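Local coordinates for protein type I modular polyketide synthase (Streptomyces albus subsp. albus, PDB 6IYR) that probably loads a malonyl-type extender unit from coenzyme A onto the polyketide synthase, as the acyltransferase domain of module 8 in salinomycin assembly, at residues T385-G390 against V414-V419. Residues are numbered along the deposited sequence; the frame is centred on the assembly and turned at random.
Sequences TLLDRG and VGAPAV
L387 is the one side chain of 385-390 that touches 414-419, and three residues of that segment receive it. V414 ends helix 404-414, while A416 and A418 lie in the loop before strand 419-421. CG lies against the methyl of A416, with L387 CG to A416 CB at 3.9 Å. The two branches then part. CD1 reaches the methyl of A418, L387 CD1 to A418 CB being 4.0 Å, while L387 CD2 turns to V414 and stands 4.2 Å from V414 CG2. With chi2 at 15°, CD1 nearly eclipses CA, an unusual shape in which the two methyls split between A418 and V414. The tight part is the buried leucine on the two alanines. F394 of strand 393-396 and T410 of helix 404-414 also touch L387, and I411 touches A418.

Helix 379-388, strand 393-396, helix 404-414 and strand 419-421 follow one another in the chain. The two strands are parallel neighbours, so the link through helix 404-414 is a beta-alpha-beta crossover. Both helices end in Schellman motifs, with G390 and G415 as the positive-phi C-prime residues. In the first, G390 N bonds to L387 O at 2.8 Å.

The loose side is at V414. This residue is exposed, and its CG2, anti to the carbonyl carbon, meets L387 at the longest of the three approaches.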
loop_
_atom_site.group_PDB
_atom_site.type_symbol
_atom_site.label_atom_id
_atom_site.label_comp_id
_atom_site.label_asym_id
_atom_site.label_seq_id
_atom_site.Cartn_x
_atom_site.Cartn_y
_atom_site.Cartn_z
ATOM N N THR A 385 -8.248 0.607 15.800
ATOM C CA THR A 385 -7.349 0.181 16.852
ATOM C C THR A 385 -6.053 0.991 16.807
ATOM O O THR A 385 -5.601 1.506 17.834
ATOM C CB THR A 385 -7.054 -1.300 16.686
ATOM O OG1 THR A 385 -8.235 -2.003 17.053
ATOM C CG2 THR A 385 -5.917 -1.771 17.571
ATOM N N LEU A 386 -5.499 1.172 15.609
ATOM C CA LEU A 386 -4.224 1.875 15.479
ATOM C C LEU A 386 -4.340 3.371 15.760
ATOM O O LEU A 386 -3.489 3.970 16.424
ATOM C CB LEU A 386 -3.586 1.614 14.119
ATOM C CG LEU A 386 -3.262 0.139 13.961
ATOM C CD1 LEU A 386 -2.867 -0.241 12.558
ATOM C CD2 LEU A 386 -2.134 -0.258 14.885
ATOM N N LEU A 387 -5.453 3.933 15.345
ATOM C CA LEU A 387 -5.743 5.322 15.575
ATOM C C LEU A 387 -5.823 5.560 17.070
ATOM O O LEU A 387 -5.237 6.508 17.589
ATOM C CB LEU A 387 -7.073 5.660 14.936
ATOM C CG LEU A 387 -7.061 6.513 13.673
ATOM C CD1 LEU A 387 -5.730 6.661 12.946
ATOM C CD2 LEU A 387 -8.206 6.135 12.774
ATOM N N ASP A 388 -6.542 4.691 17.767
ATOM C CA ASP A 388 -6.654 4.798 19.221
ATOM C C ASP A 388 -5.324 4.642 19.955
ATOM O O ASP A 388 -5.112 5.232 20.984
ATOM C CB ASP A 388 -7.647 3.788 19.772
ATOM C CG ASP A 388 -8.508 4.394 20.846
ATOM O OD1 ASP A 388 -9.313 5.284 20.506
ATOM O OD2 ASP A 388 -8.206 4.189 22.031
ATOM N N ARG A 389 -4.407 3.899 19.375
ATOM C CA ARG A 389 -3.066 3.823 19.891
ATOM C C ARG A 389 -2.151 4.957 19.424
ATOM O O ARG A 389 -0.969 4.956 19.739
ATOM C CB ARG A 389 -2.481 2.447 19.582
ATOM C CG ARG A 389 -3.265 1.355 20.321
ATOM C CD ARG A 389 -2.996 -0.002 19.740
ATOM N NE ARG A 389 -1.591 -0.377 19.848
ATOM C CZ ARG A 389 -1.077 -1.006 20.907
ATOM N NH1 ARG A 389 -1.873 -1.315 21.909
ATOM N NH2 ARG A 389 0.214 -1.335 20.973
ATOM N N GLY A 390 -2.709 5.989 18.788
ATOM C CA GLY A 390 -1.919 7.182 18.460
ATOM C C GLY A 390 -1.064 7.129 17.212
ATOM O O GLY A 390 -0.242 7.999 17.004
ATOM N N VAL A 414 -13.411 9.258 12.926
ATOM C CA VAL A 414 -12.871 9.282 14.274
ATOM C C VAL A 414 -12.486 10.708 14.675
ATOM O O VAL A 414 -12.363 11.016 15.846
ATOM C CB VAL A 414 -11.635 8.381 14.372
ATOM C CG1 VAL A 414 -10.961 8.554 15.722
ATOM C CG2 VAL A 414 -12.048 6.930 14.182
ATOM N N GLY A 415 -12.153 11.524 13.692
ATOM C CA GLY A 415 -11.602 12.856 13.943
ATOM C C GLY A 415 -10.149 12.847 14.372
ATOM O O GLY A 415 -9.707 13.752 15.038
ATOM N N ALA A 416 -9.387 11.840 13.976
ATOM C CA ALA A 416 -7.990 11.759 14.399
ATOM C C ALA A 416 -7.132 12.646 13.509
ATOM O O ALA A 416 -7.457 12.887 12.353
ATOM C CB ALA A 416 -7.504 10.321 14.326
ATOM N N PRO A 417 -6.041 13.161 14.052
ATOM C CA PRO A 417 -5.051 13.823 13.229
ATOM C C PRO A 417 -4.067 12.792 12.711
ATOM O O PRO A 417 -3.175 12.363 13.445
ATOM C CB PRO A 417 -4.347 14.723 14.226
ATOM C CG PRO A 417 -4.412 13.954 15.514
ATOM C CD PRO A 417 -5.536 12.946 15.412
ATOM N N ALA A 418 -4.375 12.251 11.558
ATOM C CA ALA A 418 -3.565 11.233 10.944
ATOM C C ALA A 418 -3.704 11.356 9.453
ATOM O O ALA A 418 -4.659 11.918 8.964
ATOM C CB ALA A 418 -3.995 9.862 11.414
ATOM N N VAL A 419 -2.741 10.821 8.731
ATOM C CA VAL A 419 -2.766 10.894 7.290
ATOM C C VAL A 419 -2.584 9.529 6.631
ATOM O O VAL A 419 -2.041 8.622 7.222
ATOM C CB VAL A 419 -1.684 11.852 6.763
ATOM C CG1 VAL A 419 -1.933 13.253 7.260
ATOM C CG2 VAL A 419 -0.308 11.393 7.188
#